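Local coordinates for protein sugar ABC transporter (Agrobacterium radiobacter, PDB 4RXT) that binds alpha-L-arabinopyranose in the cleft between two alpha/beta lobes and probably serves as the solute-binding component of an ABC sugar transporter, at residues 108-113 with 147-152; 138-143 with 202-207; 243-248 with 277-282; 129-134 with 160-165; 9-14 with 21-26. All blocks are in the same frame, centred on the assembly; numbering follows the deposited sequence.

In the fold
From the N terminus, interaction 5 closes a short loop first, packing strand 9-11 against the helix that follows it in the first lobe. Three longer loops then interlock. Interaction 1 (108-113 with 147-152), interaction 4 (129-134 with 160-165) and interaction 2 (138-143 with 202-207) all cross one another, binding helices 109-128 and 145-161, strand 133-139 and helix 202-214 into the second lobe. Interaction 3 comes after them in the chain and pairs strand 243-246 with strand 278-280 at the border of the second lobe's sheet, which also holds strand 133-139. Interactions 1, 3 and 5 each send a side chain to the arabinose, whereas interaction 4 lies at the far end, its centre about 38 Å from that of interaction 5.

Interaction 1. Residues 108-113 with 147-152; sequences DNTQGG and LEQRRT. With ARA (alpha-L-arabinopyranose), chain B.
Gly113 and Arg150 lie where the first turn of helix 109-128 crosses helix 145-161, with short axes 6.6 Å apart at -42° and Gly113 CA only 3.4 Å from Arg150 O. Beside this close backbone approach, Arg150 meets Asn109 side-on. Arg150 NE and NH2 both donate to a single acceptor, Asn109 OD1, at 2.8 and 2.9 Å. OD1 lies in the guanidinium plane, yet both nitrogens reach it from one face of the amide, well above the carbonyl plane, because the two flat groups are turned 44° against each other. The arginine chain runs extended from CG to NE and carries the guanidinium to the sugar, where Arg150 NH1 donates to arabinose O1 and NH2 to O2, each at 2.9 Å. At the more exposed side, Gln149 crosses Asn109 at about a right angle, and a water joins Gln149 OE1 to Asn109 N. Thr110 OG1 rests 3.6 Å from Gln149 CB. Phe226 adds a cation-pi contact to Arg150, and Ser200 O takes a further bond from NH1. Asn109 thus acts as a second-shell residue: by holding NE and NH2 it fixes the rotation of the guanidinium, which presents two N-H groups to neighbouring sugar hydroxyls.

Interaction 2. Residues 138-143 with 202-207; sequences ITNTPG and LIMAQG
Met204 packs across the end of strand 133-139, at Ile138 and Asn140, in the Rossmann-like alpha/beta lobe common to this class of periplasmic binding proteins. It stands in the first turn of helix 202-214, the helix that follows the neighbouring strand 194-199, and no hydrogen bond crosses the contact. The tight part centres on the methionine. Its chain is bent at both chi2 (-61°) and chi3 (92°), so that it folds along the backbone where the strand gives way to loop. Met204 CG lies 3.5 Å from Asn140 N and 3.6 Å from Asn140 CA, while CE turns on to the amide of Asn140. Ile138 approaches at about a right angle and meets the sulfur with its CG2 branch. Helix 177-190 packs on Ile138 as well, which extends this apolar layer.

The other flank is looser, because Ile203 is partly exposed and meets only the amide, through CB and CG2; Ile203 also touches Ala177. Beyond Asn140 the chain departs through Thr141 and Pro142, which run away from helix 202-214. Asn140 itself also touches Asn201 and Glu45, two residues of the sugar site, so the contact backs directly on to the pocket. Asn140 ND2 is buried between hydrocarbon groups, 3.4 Å from Met204 CE and 3.6 Å from Ile203 CG2, with no hydrogen-bond partner in the model.

Interaction 3. Residues 243-248 with 277-282; sequences GLVVQD and ANLVTK. With ARA (alpha-L-arabinopyranose), chain B.
The flat peptide groups of Leu244 and Val280 meet edge to edge, N-H to C=O, while side chains project to the two faces of the ladder: Leu244, Val246, Asn278 and Val280 to one, Val245 and Leu279 to the other. Leu244 N donates to Val280 O at 2.8 Å. In return, Val280 N donates to Leu244 O at 2.7 Å. Val246 and Asn278 repeat the exchange two residues along, so that one hydrogen-bonded pair flanks the non-hydrogen-bonded pair Val245 with Leu279 on each side. With CG2 of each valine set anti to the carbonyl carbon, Val246 CG2 and Val280 CG2 are turned toward each other and touch at 3.6 Å. On the other face Val245 spreads its branches, CG1 toward Ala277 CB at 4.0 Å and CG2 toward Leu279 CD1 at 3.9 Å. A water bridges Val246 O and Asn278 ND2.

Next to Val246, the extended side chain of Gln247 reaches the arabinose, Gln247 NE2 donating almost straight to O2 (3.1 Å, 170°). Thr107 OG1 bonds to OE1, so both ends of this amide are held, and the bond to the Asp227 carboxylate supports NE2 as the nitrogen.

Strand 278-280 runs antiparallel at the border of an otherwise parallel sheet, with strand 222-226 on the far side of 243-246. Helices 230-238 and 288-294 pack on the face of Leu244, Val246 and Val280; helix 109-128 covers Val245 and Leu279.

Interaction 4. Residues 129-134 with 160-165; sequences GKEEGD and TKYPGL
Glu131 and Tyr162 both set CG beside the backbone N (chi1 -63° and -55°), and the extended glutamate chain then brings its carboxylate to the rim of the phenol ring. Glu131 OE1 sits in the ring plane, 3.5 Å from Tyr162 CD1, with the carboxylate almost perpendicular to the ring; the electropositive C-H edge would suit the negative oxygen. Lys161 CG lies over one ring face, and the hydroxyl is hydrogen-bonded to Asp118 of helix 109-128.

Next to this pair the backbones come together. Tyr162 to Leu165 form a type I turn, which presents Gly164 O to Gly133 N at 3.0 Å. Gly164 O also lies 3.2 Å from Glu132 CA in a C-H...O contact, and a second such contact joins Leu165 CA to Gly133 O. Gly133 takes a backbone conformation, with phi 137°, that is open to glycine. A water spans Glu131 O and Gly164 N, while Leu165 places CD2 against Glu131 O at 3.7 Å.

Gly133 and Leu165 form a parallel bridge between strands 133-139 and 165-172. With helix 145-161 linking them, the two strands make a beta-alpha-beta crossover, the repeating unit of a Rossmann-like sheet, seen here at the end remote from the sugar.

Interaction 5. Residues 9-14 with 21-26; sequences IIVKDT and IVLAGA. With ARA (alpha-L-arabinopyranose), chain B.
Ile9 supplies one of the two bumps in this contact. Its CG1 branch points anti to the backbone N (chi1 -174°), and Ile9 CD1 at the tip enters a shallow hollow between residues one helical turn apart, 3.8 Å from Val22 CG1 and 3.7 Å from Ala26 CB. The small alanine gives this hollow its low wall. Leu23 is the other bump, coming from the helix: Leu23 CD2 fits between two alternate residues of one strand face, 3.5 Å from Ile9 CG2 and 3.7 Å from Val11 CG1. Separately, Val11 CG1 brushes Val22 CG1 more loosely at 4.2 Å. The fit is wholly apolar and buried. Strand and helix run nearly antiparallel (174°), with their short axes 9.7 Å apart.

Helix 249-264 packs alongside, Pro249 on Val22 and Ile257 on Ala26. After Val11 the chain turns at Lys12, whose extended side chain carries NZ to a hydrogen bond with arabinose O3, 3.1 Å from Lys12 NZ. Strand 9-11 and helix 17-33 open a beta-alpha-beta unit completed by strand 39-41, and the placing of a ligand-binding residue at the C-terminal end of a strand is the familiar layout of Rossmann-like sugar-binding lobes.

Interaction 1. Residues 108-113 with 147-152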
# COMPACT_ATOMS: atom_id res chain seq x y z
N ASP A 108 3.46 9.22 -1.15
CA ASP A 108 2.52 10.17 -1.73
C ASP A 108 1.62 9.32 -2.65
O ASP A 108 1.94 9.01 -3.78
CB ASP A 108 3.27 11.26 -2.50
CG ASP A 108 2.35 12.28 -3.18
OD1 ASP A 108 1.09 12.03 -3.38
OD2 ASP A 108 2.91 13.33 -3.57
N ASN A 109 0.50 8.91 -2.09
CA ASN A 109 -0.36 7.95 -2.77
C ASN A 109 -1.09 8.47 -4.00
O ASN A 109 -1.31 7.74 -4.94
CB ASN A 109 -1.31 7.26 -1.81
CG ASN A 109 -0.57 6.27 -0.94
OD1 ASN A 109 -0.01 5.29 -1.45
ND2 ASN A 109 -0.51 6.54 0.37
N THR A 110 -1.37 9.76 -4.02
CA THR A 110 -1.97 10.34 -5.21
C THR A 110 -0.96 10.30 -6.36
O THR A 110 -1.29 9.89 -7.51
CB THR A 110 -2.47 11.75 -4.93
OG1 THR A 110 -3.36 11.71 -3.81
CG2 THR A 110 -3.21 12.24 -6.14
N GLN A 111 0.28 10.71 -6.07
CA GLN A 111 1.35 10.64 -7.05
C GLN A 111 1.58 9.19 -7.49
O GLN A 111 1.89 8.91 -8.66
CB GLN A 111 2.63 11.25 -6.51
CG GLN A 111 3.76 11.37 -7.52
CD GLN A 111 5.05 11.87 -6.87
OE1 GLN A 111 5.49 13.00 -7.13
NE2 GLN A 111 5.66 11.03 -6.01
N GLY A 112 1.45 8.26 -6.55
CA GLY A 112 1.63 6.84 -6.87
C GLY A 112 0.59 6.38 -7.90
O GLY A 112 0.91 5.62 -8.83
N GLY A 113 -0.64 6.86 -7.78
CA GLY A 113 -1.66 6.58 -8.79
C GLY A 113 -1.33 7.22 -10.15
O GLY A 113 -1.53 6.60 -11.22
N LEU A 147 -5.48 3.67 -0.67
CA LEU A 147 -6.06 3.14 -1.93
C LEU A 147 -6.97 4.15 -2.64
O LEU A 147 -7.01 4.21 -3.88
CB LEU A 147 -6.81 1.84 -1.68
CG LEU A 147 -5.99 0.76 -0.94
CD1 LEU A 147 -6.83 -0.53 -0.83
CD2 LEU A 147 -4.61 0.48 -1.54
N GLU A 148 -7.76 4.90 -1.85
CA GLU A 148 -8.62 5.93 -2.46
C GLU A 148 -7.79 7.03 -3.14
O GLU A 148 -8.13 7.54 -4.22
CB GLU A 148 -9.59 6.49 -1.44
CG GLU A 148 -10.60 5.47 -0.96
CD GLU A 148 -11.46 4.82 -2.05
OE1 GLU A 148 -11.74 5.44 -3.11
OE2 GLU A 148 -11.92 3.67 -1.83
N GLN A 149 -6.66 7.37 -2.52
CA GLN A 149 -5.76 8.34 -3.15
C GLN A 149 -5.12 7.81 -4.44
O GLN A 149 -4.97 8.54 -5.41
CB GLN A 149 -4.70 8.84 -2.18
CG GLN A 149 -5.32 9.71 -1.12
CD GLN A 149 -4.31 10.24 -0.15
OE1 GLN A 149 -3.38 9.55 0.20
NE2 GLN A 149 -4.48 11.48 0.28
N ARG A 150 -4.71 6.54 -4.44
CA ARG A 150 -4.15 5.93 -5.67
C ARG A 150 -5.20 5.94 -6.77
O ARG A 150 -4.93 6.26 -7.93
CB ARG A 150 -3.66 4.51 -5.41
CG ARG A 150 -2.52 4.49 -4.45
CD ARG A 150 -2.16 3.09 -4.03
NE ARG A 150 -1.27 3.17 -2.87
CZ ARG A 150 -0.89 2.17 -2.11
NH1 ARG A 150 -1.21 0.91 -2.41
NH2 ARG A 150 -0.13 2.46 -1.08
N ARG A 151 -6.43 5.61 -6.40
CA ARG A 151 -7.52 5.61 -7.37
C ARG A 151 -7.72 7.01 -7.98
O ARG A 151 -7.80 7.16 -9.18
CB ARG A 151 -8.80 5.11 -6.71
CG ARG A 151 -10.07 5.29 -7.52
CD ARG A 151 -11.27 4.66 -6.84
NE ARG A 151 -12.49 4.84 -7.61
CZ ARG A 151 -13.16 5.99 -7.69
NH1 ARG A 151 -12.75 7.05 -7.03
NH2 ARG A 151 -14.22 6.05 -8.45
N THR A 152 -7.75 8.01 -7.12
CA THR A 152 -7.91 9.41 -7.57
C THR A 152 -6.75 9.82 -8.48
O THR A 152 -6.94 10.38 -9.56
CB THR A 152 -8.02 10.33 -6.34
OG1 THR A 152 -9.25 10.03 -5.65
CG2 THR A 152 -8.09 11.79 -6.77
C1 ARA B . -0.04 -1.66 0.37
C2 ARA B . -0.75 -0.38 0.84
C3 ARA B . -1.53 -0.67 2.11
C4 ARA B . -2.45 -1.89 1.94
C5 ARA B . -2.11 -2.67 0.74
O1 ARA B . 0.04 -1.22 -0.98
O2 ARA B . 0.21 0.66 1.12
O3 ARA B . -2.21 0.54 2.50
O4 ARA B . -3.80 -1.53 1.63
O5 ARA B . -0.71 -2.91 0.54
O HOH W 1 -0.58 10.04 0.42

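Interaction 2. Residues 138-143 with 202-207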
# COMPACT_ATOMS: atom_id res chain seq x y z
N ILE A 138 -8.84 -1.93 -10.21
CA ILE A 138 -9.31 -2.86 -9.20
C ILE A 138 -8.60 -2.52 -7.88
O ILE A 138 -7.35 -2.51 -7.81
CB ILE A 138 -9.07 -4.34 -9.59
CG1 ILE A 138 -9.63 -4.64 -10.99
CG2 ILE A 138 -9.66 -5.27 -8.52
CD1 ILE A 138 -9.19 -5.97 -11.54
N THR A 139 -9.42 -2.28 -6.87
CA THR A 139 -9.05 -1.81 -5.54
C THR A 139 -9.41 -2.86 -4.49
O THR A 139 -10.49 -3.43 -4.51
CB THR A 139 -9.72 -0.43 -5.23
OG1 THR A 139 -9.31 0.50 -6.24
CG2 THR A 139 -9.32 0.08 -3.87
N ASN A 140 -8.47 -3.12 -3.59
CA ASN A 140 -8.53 -4.23 -2.62
C ASN A 140 -9.82 -4.23 -1.79
O ASN A 140 -10.44 -5.20 -1.60
CB ASN A 140 -7.30 -4.12 -1.68
CG ASN A 140 -7.08 -5.32 -0.79
OD1 ASN A 140 -6.64 -5.18 0.33
ND2 ASN A 140 -7.34 -6.44 -1.29
N THR A 141 -10.18 -3.05 -1.30
CA THR A 141 -11.32 -2.87 -0.39
C THR A 141 -11.65 -1.36 -0.37
O THR A 141 -10.77 -0.53 -0.59
CB THR A 141 -10.99 -3.40 1.02
OG1 THR A 141 -12.16 -3.37 1.88
CG2 THR A 141 -9.81 -2.63 1.67
N PRO A 142 -12.93 -1.01 -0.10
CA PRO A 142 -13.26 0.43 -0.07
C PRO A 142 -12.85 1.16 1.21
O PRO A 142 -12.71 0.56 2.27
CB PRO A 142 -14.78 0.43 -0.19
CG PRO A 142 -15.18 -0.80 0.48
CD PRO A 142 -14.14 -1.83 0.09
N GLY A 143 -12.70 2.48 1.12
CA GLY A 143 -12.57 3.28 2.32
C GLY A 143 -11.17 3.43 2.92
O GLY A 143 -11.00 4.06 3.95
N LEU A 202 -0.59 -4.69 -3.19
CA LEU A 202 0.05 -6.00 -3.36
C LEU A 202 -0.99 -7.10 -3.63
O LEU A 202 -0.79 -7.98 -4.47
CB LEU A 202 0.83 -6.35 -2.11
CG LEU A 202 1.45 -7.74 -2.08
CD1 LEU A 202 2.44 -7.83 -3.22
CD2 LEU A 202 2.10 -7.96 -0.73
N ILE A 203 -2.06 -7.09 -2.85
CA ILE A 203 -3.04 -8.16 -2.85
C ILE A 203 -3.75 -8.24 -4.20
O ILE A 203 -3.95 -9.29 -4.77
CB ILE A 203 -4.07 -8.00 -1.69
CG1 ILE A 203 -3.35 -7.84 -0.33
CG2 ILE A 203 -5.05 -9.17 -1.66
CD1 ILE A 203 -2.33 -8.93 -0.04
N MET A 204 -4.13 -7.08 -4.73
CA MET A 204 -4.71 -7.07 -6.05
C MET A 204 -3.71 -7.40 -7.16
O MET A 204 -4.05 -8.09 -8.14
CB MET A 204 -5.43 -5.74 -6.34
CG MET A 204 -6.68 -5.47 -5.50
SD MET A 204 -8.03 -6.71 -5.69
CE MET A 204 -7.65 -7.87 -4.36
N ALA A 205 -2.48 -6.94 -7.01
CA ALA A 205 -1.43 -7.37 -7.96
C ALA A 205 -1.24 -8.90 -8.00
O ALA A 205 -1.09 -9.48 -9.07
CB ALA A 205 -0.12 -6.69 -7.62
N GLN A 206 -1.27 -9.53 -6.85
CA GLN A 206 -1.17 -11.00 -6.78
C GLN A 206 -2.30 -11.64 -7.56
O GLN A 206 -2.08 -12.49 -8.39
CB GLN A 206 -1.22 -11.47 -5.32
CG GLN A 206 -0.02 -11.08 -4.46
CD GLN A 206 -0.28 -11.24 -2.96
OE1 GLN A 206 -1.44 -11.27 -2.50
NE2 GLN A 206 0.79 -11.38 -2.21
N GLY A 207 -3.52 -11.28 -7.22
CA GLY A 207 -4.69 -11.87 -7.86
C GLY A 207 -4.88 -11.58 -9.33
O GLY A 207 -5.18 -12.46 -10.14

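Interaction 3. Residues 243-248 with 277-282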
# COMPACT_ATOMS: atom_id res chain seq x y z
N GLY A 243 4.39 -3.66 -14.75
CA GLY A 243 5.06 -2.75 -13.84
C GLY A 243 4.49 -2.86 -12.46
O GLY A 243 3.31 -3.20 -12.33
N LEU A 244 5.32 -2.54 -11.47
CA LEU A 244 4.90 -2.47 -10.07
C LEU A 244 5.38 -1.18 -9.48
O LEU A 244 6.59 -0.88 -9.53
CB LEU A 244 5.53 -3.60 -9.25
CG LEU A 244 5.08 -5.02 -9.62
CD1 LEU A 244 6.02 -6.06 -9.02
CD2 LEU A 244 3.63 -5.29 -9.20
N VAL A 245 4.44 -0.41 -8.89
CA VAL A 245 4.85 0.78 -8.11
C VAL A 245 5.25 0.33 -6.72
O VAL A 245 4.43 -0.17 -5.96
CB VAL A 245 3.77 1.86 -8.03
CG1 VAL A 245 4.29 3.10 -7.30
CG2 VAL A 245 3.26 2.23 -9.43
N VAL A 246 6.52 0.53 -6.39
CA VAL A 246 7.10 -0.01 -5.16
C VAL A 246 7.33 1.14 -4.16
O VAL A 246 7.76 2.23 -4.53
CB VAL A 246 8.41 -0.78 -5.45
CG1 VAL A 246 9.13 -1.28 -4.18
CG2 VAL A 246 8.07 -1.97 -6.33
N GLN A 247 6.95 0.87 -2.92
CA GLN A 247 7.03 1.80 -1.81
C GLN A 247 8.21 1.43 -0.93
O GLN A 247 9.00 0.57 -1.29
CB GLN A 247 5.74 1.67 -1.01
CG GLN A 247 4.45 1.89 -1.78
CD GLN A 247 3.25 1.84 -0.86
OE1 GLN A 247 2.89 2.83 -0.19
NE2 GLN A 247 2.63 0.67 -0.78
N ASP A 248 8.34 2.06 0.24
CA ASP A 248 9.38 1.74 1.23
C ASP A 248 8.77 1.36 2.58
O ASP A 248 8.92 2.07 3.58
CB ASP A 248 10.42 2.86 1.40
CG ASP A 248 11.74 2.38 2.00
OD1 ASP A 248 11.81 1.24 2.50
OD2 ASP A 248 12.69 3.21 1.99
N ALA A 277 8.09 6.62 -3.99
CA ALA A 277 7.51 5.60 -4.88
C ALA A 277 8.32 5.49 -6.15
O ALA A 277 8.78 6.49 -6.69
CB ALA A 277 6.08 5.95 -5.23
N ASN A 278 8.49 4.26 -6.64
CA ASN A 278 9.18 4.01 -7.90
C ASN A 278 8.46 2.96 -8.73
O ASN A 278 8.13 1.87 -8.22
CB ASN A 278 10.63 3.52 -7.66
CG ASN A 278 11.54 4.61 -7.08
OD1 ASN A 278 12.17 5.38 -7.81
ND2 ASN A 278 11.57 4.70 -5.76
N LEU A 279 8.22 3.31 -9.99
CA LEU A 279 7.72 2.34 -10.96
C LEU A 279 8.85 1.39 -11.35
O LEU A 279 9.86 1.78 -11.93
CB LEU A 279 7.14 3.03 -12.19
CG LEU A 279 6.53 2.05 -13.20
CD1 LEU A 279 5.31 1.31 -12.65
CD2 LEU A 279 6.25 2.74 -14.51
N VAL A 280 8.60 0.12 -11.06
CA VAL A 280 9.57 -0.93 -11.32
C VAL A 280 9.09 -1.77 -12.48
O VAL A 280 7.94 -2.23 -12.48
CB VAL A 280 9.77 -1.80 -10.07
CG1 VAL A 280 10.74 -2.96 -10.36
CG2 VAL A 280 10.29 -0.94 -8.94
N THR A 281 10.00 -1.97 -13.45
CA THR A 281 9.73 -2.78 -14.63
C THR A 281 10.89 -3.74 -14.84
O THR A 281 11.87 -3.69 -14.12
CB THR A 281 9.63 -1.91 -15.89
OG1 THR A 281 10.92 -1.35 -16.16
CG2 THR A 281 8.55 -0.85 -15.72
N LYS A 282 10.76 -4.62 -15.84
CA LYS A 282 11.91 -5.45 -16.27
C LYS A 282 13.16 -4.63 -16.56
O LYS A 282 14.25 -5.00 -16.21
CB LYS A 282 11.55 -6.25 -17.51
CG LYS A 282 10.69 -7.44 -17.19
CD LYS A 282 10.53 -8.36 -18.39
CE LYS A 282 10.31 -7.61 -19.70
NZ LYS A 282 9.90 -8.54 -20.80
C1 ARA B . -0.04 -1.66 0.37
C2 ARA B . -0.75 -0.38 0.84
C3 ARA B . -1.53 -0.67 2.11
C4 ARA B . -2.45 -1.89 1.94
C5 ARA B . -2.11 -2.67 0.74
O1 ARA B . 0.04 -1.22 -0.98
O2 ARA B . 0.21 0.66 1.12
O3 ARA B . -2.21 0.54 2.50
O4 ARA B . -3.80 -1.53 1.63
O5 ARA B . -0.71 -2.91 0.54
O HOH W 2 10.17 3.15 -3.75

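Interaction 4. Residues 129-134 with 160-165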
# COMPACT_ATOMS: atom_id res chain seq x y z
N GLY A 129 1.22 0.28 -30.03
CA GLY A 129 1.71 1.44 -30.76
C GLY A 129 1.09 2.77 -30.40
O GLY A 129 1.56 3.83 -30.86
N LYS A 130 0.04 2.71 -29.59
CA LYS A 130 -0.68 3.92 -29.20
C LYS A 130 -1.28 3.80 -27.81
O LYS A 130 -1.43 2.72 -27.27
CB LYS A 130 -1.71 4.30 -30.26
CG LYS A 130 -2.77 3.26 -30.54
CD LYS A 130 -3.43 3.44 -31.91
CE LYS A 130 -4.95 3.27 -31.80
NZ LYS A 130 -5.68 2.74 -33.00
N GLU A 131 -1.56 4.95 -27.24
CA GLU A 131 -2.18 5.07 -25.91
C GLU A 131 -3.72 5.10 -26.02
O GLU A 131 -4.37 6.06 -25.59
CB GLU A 131 -1.66 6.33 -25.21
CG GLU A 131 -0.17 6.29 -24.96
CD GLU A 131 0.45 7.62 -24.54
OE1 GLU A 131 -0.20 8.69 -24.60
OE2 GLU A 131 1.65 7.61 -24.19
N GLU A 132 -4.30 4.03 -26.57
CA GLU A 132 -5.76 3.93 -26.70
C GLU A 132 -6.25 2.60 -26.19
O GLU A 132 -5.56 1.59 -26.27
CB GLU A 132 -6.18 4.04 -28.14
CG GLU A 132 -5.81 5.38 -28.71
CD GLU A 132 -6.95 5.96 -29.51
OE1 GLU A 132 -6.98 5.78 -30.74
OE2 GLU A 132 -7.85 6.56 -28.89
N GLY A 133 -7.46 2.60 -25.68
CA GLY A 133 -8.09 1.37 -25.31
C GLY A 133 -8.80 1.45 -23.98
O GLY A 133 -8.73 2.45 -23.25
N ASP A 134 -9.49 0.35 -23.69
CA ASP A 134 -10.28 0.21 -22.47
C ASP A 134 -9.44 -0.29 -21.33
O ASP A 134 -8.66 -1.22 -21.47
CB ASP A 134 -11.46 -0.74 -22.66
CG ASP A 134 -12.49 -0.22 -23.64
OD1 ASP A 134 -12.36 0.94 -24.08
OD2 ASP A 134 -13.46 -0.97 -23.92
N THR A 160 -6.86 13.53 -17.93
CA THR A 160 -6.27 14.73 -18.55
C THR A 160 -5.16 14.39 -19.57
O THR A 160 -5.04 14.98 -20.64
CB THR A 160 -5.78 15.74 -17.51
OG1 THR A 160 -4.76 15.17 -16.75
CG2 THR A 160 -6.89 16.09 -16.57
N LYS A 161 -4.36 13.40 -19.23
CA LYS A 161 -3.18 13.13 -20.01
C LYS A 161 -3.40 12.06 -21.07
O LYS A 161 -2.72 12.06 -22.10
CB LYS A 161 -2.01 12.82 -19.08
CG LYS A 161 -0.74 12.54 -19.82
CD LYS A 161 0.45 12.59 -18.90
CE LYS A 161 1.73 12.56 -19.70
NZ LYS A 161 1.85 13.85 -20.43
N TYR A 162 -4.35 11.15 -20.82
CA TYR A 162 -4.52 9.96 -21.70
C TYR A 162 -5.95 9.85 -22.20
O TYR A 162 -6.65 8.89 -21.90
CB TYR A 162 -4.05 8.68 -21.01
CG TYR A 162 -2.62 8.79 -20.51
CD1 TYR A 162 -1.60 8.95 -21.39
CD2 TYR A 162 -2.32 8.81 -19.15
CE1 TYR A 162 -0.28 9.06 -20.95
CE2 TYR A 162 -1.02 8.94 -18.69
CZ TYR A 162 0.01 9.07 -19.61
OH TYR A 162 1.34 9.26 -19.22
N PRO A 163 -6.40 10.85 -22.97
CA PRO A 163 -7.81 10.81 -23.36
C PRO A 163 -8.24 9.61 -24.24
O PRO A 163 -9.43 9.35 -24.38
CB PRO A 163 -8.01 12.16 -24.09
CG PRO A 163 -6.63 12.46 -24.63
CD PRO A 163 -5.71 12.03 -23.54
N GLY A 164 -7.25 8.90 -24.82
CA GLY A 164 -7.52 7.72 -25.64
C GLY A 164 -7.79 6.46 -24.81
O GLY A 164 -8.24 5.46 -25.36
N LEU A 165 -7.48 6.54 -23.51
CA LEU A 165 -7.81 5.47 -22.56
C LEU A 165 -9.20 5.72 -21.98
O LEU A 165 -9.57 6.86 -21.58
CB LEU A 165 -6.79 5.38 -21.44
CG LEU A 165 -5.35 5.11 -21.92
CD1 LEU A 165 -4.46 5.04 -20.70
CD2 LEU A 165 -5.23 3.85 -22.77
O HOH W 3 -4.39 8.73 -24.78

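Interaction 5. Residues 9-14 with 21-26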
# COMPACT_ATOMS: atom_id res chain seq x y z
N ILE A 9 3.48 -1.27 17.40
CA ILE A 9 3.13 -0.97 16.02
C ILE A 9 1.92 -1.82 15.64
O ILE A 9 1.88 -3.04 15.91
CB ILE A 9 4.30 -1.22 15.02
CG1 ILE A 9 3.90 -0.74 13.61
CG2 ILE A 9 4.84 -2.67 15.08
CD1 ILE A 9 5.10 -0.50 12.70
N ILE A 10 0.93 -1.14 15.05
CA ILE A 10 -0.33 -1.76 14.67
C ILE A 10 -0.44 -1.64 13.17
O ILE A 10 -0.59 -0.56 12.62
CB ILE A 10 -1.54 -1.06 15.35
CG1 ILE A 10 -1.37 -1.05 16.87
CG2 ILE A 10 -2.86 -1.74 14.93
CD1 ILE A 10 -2.37 -0.17 17.59
N VAL A 11 -0.36 -2.78 12.51
CA VAL A 11 -0.46 -2.85 11.06
C VAL A 11 -1.87 -3.23 10.63
O VAL A 11 -2.69 -3.60 11.47
CB VAL A 11 0.57 -3.80 10.45
CG1 VAL A 11 1.98 -3.29 10.77
CG2 VAL A 11 0.36 -5.22 10.96
N LYS A 12 -2.17 -3.09 9.34
CA LYS A 12 -3.54 -3.44 8.85
C LYS A 12 -3.80 -4.95 8.86
O LYS A 12 -4.94 -5.37 8.99
CB LYS A 12 -3.77 -2.92 7.42
CG LYS A 12 -3.64 -1.43 7.23
CD LYS A 12 -4.14 -1.03 5.86
CE LYS A 12 -3.98 0.45 5.58
NZ LYS A 12 -4.67 0.79 4.29
N ASP A 13 -2.77 -5.76 8.58
CA ASP A 13 -2.98 -7.20 8.38
C ASP A 13 -1.64 -7.92 8.54
O ASP A 13 -0.77 -7.81 7.69
CB ASP A 13 -3.58 -7.47 6.99
CG ASP A 13 -3.82 -8.99 6.69
OD1 ASP A 13 -3.39 -9.87 7.48
OD2 ASP A 13 -4.40 -9.32 5.64
N THR A 14 -1.50 -8.66 9.63
CA THR A 14 -0.24 -9.35 9.94
C THR A 14 0.12 -10.50 9.01
O THR A 14 1.26 -10.95 9.03
CB THR A 14 -0.25 -9.88 11.39
OG1 THR A 14 -1.33 -10.84 11.53
CG2 THR A 14 -0.38 -8.74 12.41
N ILE A 21 7.01 -6.71 6.04
CA ILE A 21 8.20 -5.87 5.78
C ILE A 21 8.20 -4.70 6.76
O ILE A 21 9.19 -4.39 7.39
CB ILE A 21 8.27 -5.33 4.34
CG1 ILE A 21 8.40 -6.47 3.31
CG2 ILE A 21 9.48 -4.38 4.21
CD1 ILE A 21 8.13 -6.04 1.88
N VAL A 22 7.05 -4.03 6.89
CA VAL A 22 6.87 -2.95 7.89
C VAL A 22 7.27 -3.43 9.29
O VAL A 22 8.02 -2.77 10.01
CB VAL A 22 5.43 -2.41 7.91
CG1 VAL A 22 5.25 -1.38 9.03
CG2 VAL A 22 5.06 -1.85 6.56
N LEU A 23 6.78 -4.61 9.68
CA LEU A 23 7.08 -5.17 11.00
C LEU A 23 8.57 -5.52 11.17
O LEU A 23 9.12 -5.30 12.23
CB LEU A 23 6.21 -6.40 11.29
CG LEU A 23 4.72 -6.17 11.50
CD1 LEU A 23 4.03 -7.52 11.67
CD2 LEU A 23 4.44 -5.23 12.66
N ALA A 24 9.18 -6.04 10.11
CA ALA A 24 10.61 -6.24 10.13
C ALA A 24 11.40 -4.92 10.40
O ALA A 24 12.37 -4.90 11.19
CB ALA A 24 11.06 -6.93 8.84
N GLY A 25 10.98 -3.82 9.76
CA GLY A 25 11.61 -2.54 10.01
C GLY A 25 11.44 -2.06 11.46
O GLY A 25 12.41 -1.61 12.10
N ALA A 26 10.20 -2.15 11.96
CA ALA A 26 9.88 -1.77 13.31
C ALA A 26 10.68 -2.61 14.32
O ALA A 26 11.18 -2.09 15.32
CB ALA A 26 8.38 -1.92 13.55
C1 ARA B . -0.04 -1.66 0.37
C2 ARA B . -0.75 -0.38 0.84
C3 ARA B . -1.53 -0.67 2.11
C4 ARA B . -2.45 -1.89 1.94
C5 ARA B . -2.11 -2.67 0.74
O1 ARA B . 0.04 -1.22 -0.98
O2 ARA B . 0.21 0.66 1.12
O3 ARA B . -2.21 0.54 2.50
O4 ARA B . -3.80 -1.53 1.63
O5 ARA B . -0.71 -2.91 0.54